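Local coordinates for small nuclear ribonucleoprotein homolog (Pyrobaculum aerophilum, PDB 1M5Q), which probably binds RNA; it is an Sm-like archaeal protein with an Sm domain and an added C-terminal domain, and assembles into a 14-mer, at residues E73-F82 / R117-R128. Sequence-based numbering, arbitrary orientation.
Sequences EFAKQAEKIF and RAKRLFEEFLKR
The amide oxygen OE1 of Q77 accepts a nearly straight hydrogen bond from R128 NH2 (2.8 Å, N-H...O 166°), which arrives in the carbonyl plane on a lone pair. Amide and guanidinium meet from opposite directions and lie almost coplanar. NE2 of Q77 donates a weak hydrogen bond to E73 OE2; its close approach to R128 NH1, donor against donor, leaves the local placement of these two groups doubtful. The F125 ring lies against the same pair, with R128 NH1 over one face, toward the rim, and receives E73 CG at its edge (3.7 Å to CE2), while its CZ reaches the backbone at F74 CA.

The apolar centre is an exchange of knobs. F74, its CG anti to the backbone N, slots among A118, L121, F122 and F125; L121 in return enters a hole made by F74, Q77, A78 and I81. L121 CD1 makes a CH-pi contact over one face of the F74 ring, 3.9 Å from its centroid, and also touches A78 CB at 4.0 Å. The F74 and F125 rings meet obliquely, planes 44° apart.

At the other end, chi1 of R117 sets its CG against F82 CZ (3.4 Å), and the bend at chi2 then brings the guanidinium round so that I81 CD1 lies over one face.

The segment axes cross at 134°, 10.9 Å apart, pairing helices 71-81 and 113-127 of the C-terminal domain. Both pack on its antiparallel sheet: A75 and A78 meet V86 of strand 86-89, F82 and A118 share I97 of strand 94-97, and F74 and F122 share V103 of strand 101-104. Helix 113-127 also faces a second subunit, where E123 and K127 form salt bridges with R102 and D99 of that subunit.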
loop_
_atom_site.group_PDB
_atom_site.type_symbol
_atom_site.label_atom_id
_atom_site.label_comp_id
_atom_site.label_asym_id
_atom_site.label_seq_id
_atom_site.Cartn_x
_atom_site.Cartn_y
_atom_site.Cartn_z
ATOM N N GLU H 73 -17.822 20.620 -41.818
ATOM C CA GLU H 73 -18.315 19.581 -42.709
ATOM C C GLU H 73 -19.727 19.170 -42.237
ATOM O O GLU H 73 -20.624 18.960 -43.048
ATOM C CB GLU H 73 -17.374 18.394 -42.697
ATOM C CG GLU H 73 -17.851 17.248 -43.577
ATOM C CD GLU H 73 -17.858 17.626 -45.075
ATOM O OE1 GLU H 73 -16.874 18.244 -45.562
ATOM O OE2 GLU H 73 -18.838 17.293 -45.756
ATOM N N PHE H 74 -19.936 19.062 -40.923
ATOM C CA PHE H 74 -21.254 18.737 -40.415
ATOM C C PHE H 74 -22.294 19.763 -40.919
ATOM O O PHE H 74 -23.414 19.410 -41.273
ATOM C CB PHE H 74 -21.292 18.744 -38.862
ATOM C CG PHE H 74 -22.673 18.378 -38.263
ATOM C CD1 PHE H 74 -23.002 17.068 -38.011
ATOM C CD2 PHE H 74 -23.614 19.356 -37.974
ATOM C CE1 PHE H 74 -24.265 16.696 -37.474
ATOM C CE2 PHE H 74 -24.879 19.014 -37.431
ATOM C CZ PHE H 74 -25.195 17.665 -37.186
ATOM N N ALA H 75 -21.936 21.033 -40.868
ATOM C CA ALA H 75 -22.835 22.098 -41.285
ATOM C C ALA H 75 -23.133 21.919 -42.800
ATOM O O ALA H 75 -24.293 21.994 -43.237
ATOM C CB ALA H 75 -22.202 23.429 -41.005
ATOM N N LYS H 76 -22.087 21.643 -43.569
ATOM C CA LYS H 76 -22.246 21.419 -44.990
ATOM C C LYS H 76 -23.272 20.318 -45.239
ATOM O O LYS H 76 -24.216 20.477 -45.993
ATOM C CB LYS H 76 -20.891 21.028 -45.603
ATOM C CG LYS H 76 -20.902 20.799 -47.127
ATOM C CD LYS H 76 -19.483 20.547 -47.654
ATOM C CE LYS H 76 -19.462 20.335 -49.171
ATOM N NZ LYS H 76 -18.068 20.158 -49.670
ATOM N N GLN H 77 -23.108 19.191 -44.583
ATOM C CA GLN H 77 -24.032 18.100 -44.811
ATOM C C GLN H 77 -25.413 18.384 -44.213
ATOM O O GLN H 77 -26.445 17.949 -44.744
ATOM C CB GLN H 77 -23.429 16.808 -44.251
ATOM C CG GLN H 77 -22.241 16.305 -45.074
ATOM C CD GLN H 77 -21.819 14.893 -44.687
ATOM O OE1 GLN H 77 -22.638 14.099 -44.190
ATOM N NE2 GLN H 77 -20.547 14.555 -44.935
ATOM N N ALA H 78 -25.461 19.125 -43.117
ATOM C CA ALA H 78 -26.767 19.427 -42.566
ATOM C C ALA H 78 -27.560 20.364 -43.517
ATOM O O ALA H 78 -28.780 20.382 -43.492
ATOM C CB ALA H 78 -26.633 20.067 -41.212
ATOM N N GLU H 79 -26.857 21.137 -44.345
ATOM C CA GLU H 79 -27.498 22.071 -45.272
ATOM C C GLU H 79 -28.264 21.343 -46.381
ATOM O O GLU H 79 -29.174 21.913 -46.954
ATOM C CB GLU H 79 -26.459 23.016 -45.879
ATOM C CG GLU H 79 -26.961 24.001 -46.960
ATOM C CD GLU H 79 -27.784 25.148 -46.387
ATOM O OE1 GLU H 79 -27.402 25.656 -45.300
ATOM O OE2 GLU H 79 -28.794 25.545 -47.019
ATOM N N LYS H 80 -27.920 20.084 -46.654
ATOM C CA LYS H 80 -28.617 19.299 -47.692
ATOM C C LYS H 80 -29.898 18.691 -47.145
ATOM O O LYS H 80 -30.768 18.246 -47.885
ATOM C CB LYS H 80 -27.726 18.155 -48.200
ATOM C CG LYS H 80 -26.402 18.675 -48.702
ATOM C CD LYS H 80 -25.444 17.560 -49.125
ATOM C CE LYS H 80 -24.026 18.116 -49.150
ATOM N NZ LYS H 80 -24.003 19.557 -49.626
ATOM N N ILE H 81 -30.001 18.672 -45.833
ATOM C CA ILE H 81 -31.135 18.072 -45.185
ATOM C C ILE H 81 -32.075 19.142 -44.676
ATOM O O ILE H 81 -33.278 18.935 -44.659
ATOM C CB ILE H 81 -30.650 17.217 -43.986
ATOM C CG1 ILE H 81 -29.710 16.157 -44.509
ATOM C CG2 ILE H 81 -31.809 16.606 -43.217
ATOM C CD1 ILE H 81 -29.135 15.296 -43.435
ATOM N N PHE H 82 -31.524 20.272 -44.237
ATOM C CA PHE H 82 -32.319 21.377 -43.669
ATOM C C PHE H 82 -31.947 22.640 -44.458
ATOM O O PHE H 82 -31.342 23.585 -43.926
ATOM C CB PHE H 82 -31.965 21.572 -42.161
ATOM C CG PHE H 82 -32.056 20.300 -41.323
ATOM C CD1 PHE H 82 -30.900 19.656 -40.887
ATOM C CD2 PHE H 82 -33.305 19.799 -40.910
ATOM C CE1 PHE H 82 -30.956 18.536 -40.034
ATOM C CE2 PHE H 82 -33.394 18.676 -40.055
ATOM C CZ PHE H 82 -32.205 18.054 -39.620
ATOM N N ARG H 117 -33.292 14.254 -36.245
ATOM C CA ARG H 117 -32.561 14.066 -37.505
ATOM C C ARG H 117 -31.068 14.474 -37.402
ATOM O O ARG H 117 -30.183 13.806 -37.960
ATOM C CB ARG H 117 -33.230 14.854 -38.638
ATOM C CG ARG H 117 -32.536 14.695 -39.997
ATOM C CD ARG H 117 -32.531 13.213 -40.373
ATOM N NE ARG H 117 -32.311 13.040 -41.788
ATOM C CZ ARG H 117 -31.143 12.728 -42.328
ATOM N NH1 ARG H 117 -30.061 12.547 -41.553
ATOM N NH2 ARG H 117 -31.056 12.576 -43.651
ATOM N N ALA H 118 -30.794 15.562 -36.701
ATOM C CA ALA H 118 -29.423 16.027 -36.556
ATOM C C ALA H 118 -28.633 14.957 -35.762
ATOM O O ALA H 118 -27.467 14.689 -36.049
ATOM C CB ALA H 118 -29.399 17.426 -35.829
ATOM N N LYS H 119 -29.281 14.318 -34.802
ATOM C CA LYS H 119 -28.625 13.265 -34.018
ATOM C C LYS H 119 -28.231 12.117 -34.941
ATOM O O LYS H 119 -27.134 11.565 -34.832
ATOM C CB LYS H 119 -29.558 12.778 -32.911
ATOM C CG LYS H 119 -29.560 13.681 -31.670
ATOM C CD LYS H 119 -30.563 13.197 -30.666
ATOM C CE LYS H 119 -30.643 14.140 -29.476
ATOM N NZ LYS H 119 -31.811 13.768 -28.619
ATOM N N ARG H 120 -29.097 11.769 -35.888
ATOM C CA ARG H 120 -28.735 10.705 -36.825
ATOM C C ARG H 120 -27.606 11.146 -37.748
ATOM O O ARG H 120 -26.750 10.331 -38.088
ATOM C CB ARG H 120 -29.921 10.239 -37.667
ATOM C CG ARG H 120 -30.740 9.165 -37.034
ATOM C CD ARG H 120 -31.682 9.742 -36.043
ATOM N NE ARG H 120 -32.718 8.816 -35.556
ATOM C CZ ARG H 120 -33.469 9.104 -34.499
ATOM N NH1 ARG H 120 -33.254 10.269 -33.876
ATOM N NH2 ARG H 120 -34.409 8.262 -34.064
ATOM N N LEU H 121 -27.555 12.412 -38.153
ATOM C CA LEU H 121 -26.430 12.829 -39.038
ATOM C C LEU H 121 -25.111 12.754 -38.238
ATOM O O LEU H 121 -24.074 12.332 -38.740
ATOM C CB LEU H 121 -26.585 14.265 -39.474
ATOM C CG LEU H 121 -26.191 14.752 -40.869
ATOM C CD1 LEU H 121 -25.678 16.189 -40.733
ATOM C CD2 LEU H 121 -25.204 13.853 -41.566
ATOM N N PHE H 122 -25.186 13.204 -36.991
ATOM C CA PHE H 122 -24.052 13.206 -36.062
ATOM C C PHE H 122 -23.485 11.800 -35.941
ATOM O O PHE H 122 -22.269 11.570 -36.089
ATOM C CB PHE H 122 -24.523 13.707 -34.674
ATOM C CG PHE H 122 -23.384 14.108 -33.762
ATOM C CD1 PHE H 122 -23.012 15.441 -33.646
ATOM C CD2 PHE H 122 -22.722 13.164 -32.994
ATOM C CE1 PHE H 122 -21.993 15.835 -32.754
ATOM C CE2 PHE H 122 -21.713 13.533 -32.110
ATOM C CZ PHE H 122 -21.348 14.873 -31.986
ATOM N N GLU H 123 -24.388 10.849 -35.702
ATOM C CA GLU H 123 -24.004 9.438 -35.582
ATOM C C GLU H 123 -23.466 8.891 -36.879
ATOM O O GLU H 123 -22.606 8.020 -36.876
ATOM C CB GLU H 123 -25.190 8.602 -35.100
ATOM C CG GLU H 123 -25.518 8.859 -33.639
ATOM C CD GLU H 123 -27.002 8.647 -33.347
ATOM O OE1 GLU H 123 -27.666 7.900 -34.119
ATOM O OE2 GLU H 123 -27.500 9.221 -32.350
ATOM N N GLU H 124 -23.912 9.421 -38.004
ATOM C CA GLU H 124 -23.384 8.917 -39.261
ATOM C C GLU H 124 -21.897 9.310 -39.356
ATOM O O GLU H 124 -21.055 8.515 -39.823
ATOM C CB GLU H 124 -24.222 9.451 -40.419
ATOM C CG GLU H 124 -24.442 8.435 -41.500
ATOM C CD GLU H 124 -24.802 7.050 -40.972
ATOM O OE1 GLU H 124 -25.839 6.886 -40.272
ATOM O OE2 GLU H 124 -24.035 6.108 -41.277
ATOM N N PHE H 125 -21.553 10.509 -38.891
ATOM C CA PHE H 125 -20.129 10.911 -38.863
ATOM C C PHE H 125 -19.358 9.997 -37.893
ATOM O O PHE H 125 -18.260 9.537 -38.218
ATOM C CB PHE H 125 -19.921 12.360 -38.373
ATOM C CG PHE H 125 -20.164 13.406 -39.413
ATOM C CD1 PHE H 125 -21.443 13.776 -39.768
ATOM C CD2 PHE H 125 -19.088 14.039 -40.043
ATOM C CE1 PHE H 125 -21.660 14.784 -40.759
ATOM C CE2 PHE H 125 -19.290 15.035 -41.015
ATOM C CZ PHE H 125 -20.588 15.403 -41.368
ATOM N N LEU H 126 -19.910 9.733 -36.707
ATOM C CA LEU H 126 -19.219 8.868 -35.738
ATOM C C LEU H 126 -19.010 7.455 -36.257
ATOM O O LEU H 126 -18.072 6.789 -35.855
ATOM C CB LEU H 126 -19.986 8.778 -34.412
ATOM C CG LEU H 126 -20.287 10.110 -33.726
ATOM C CD1 LEU H 126 -20.984 9.841 -32.406
ATOM C CD2 LEU H 126 -19.010 10.882 -33.517
ATOM N N LYS H 127 -19.894 6.971 -37.127
ATOM C CA LYS H 127 -19.730 5.638 -37.659
ATOM C C LYS H 127 -18.658 5.566 -38.764
ATOM O O LYS H 127 -18.145 4.477 -39.039
ATOM C CB LYS H 127 -21.063 5.098 -38.178
ATOM C CG LYS H 127 -22.067 4.814 -37.092
ATOM C CD LYS H 127 -23.293 4.033 -37.599
ATOM C CE LYS H 127 -24.217 4.826 -38.477
ATOM N NZ LYS H 127 -25.322 3.983 -39.065
ATOM N N ARG H 128 -18.297 6.702 -39.373
ATOM C CA ARG H 128 -17.295 6.720 -40.454
ATOM C C ARG H 128 -15.900 6.402 -39.930
ATOM O O ARG H 128 -15.308 5.397 -40.415
ATOM C CB ARG H 128 -17.265 8.087 -41.167
ATOM C CG ARG H 128 -18.620 8.491 -41.789
ATOM C CD ARG H 128 -18.660 9.921 -42.447
ATOM N NE ARG H 128 -20.056 10.261 -42.761
ATOM C CZ ARG H 128 -20.495 11.403 -43.285
ATOM N NH1 ARG H 128 -19.648 12.378 -43.588
ATOM N NH2 ARG H 128 -21.805 11.568 -43.469
#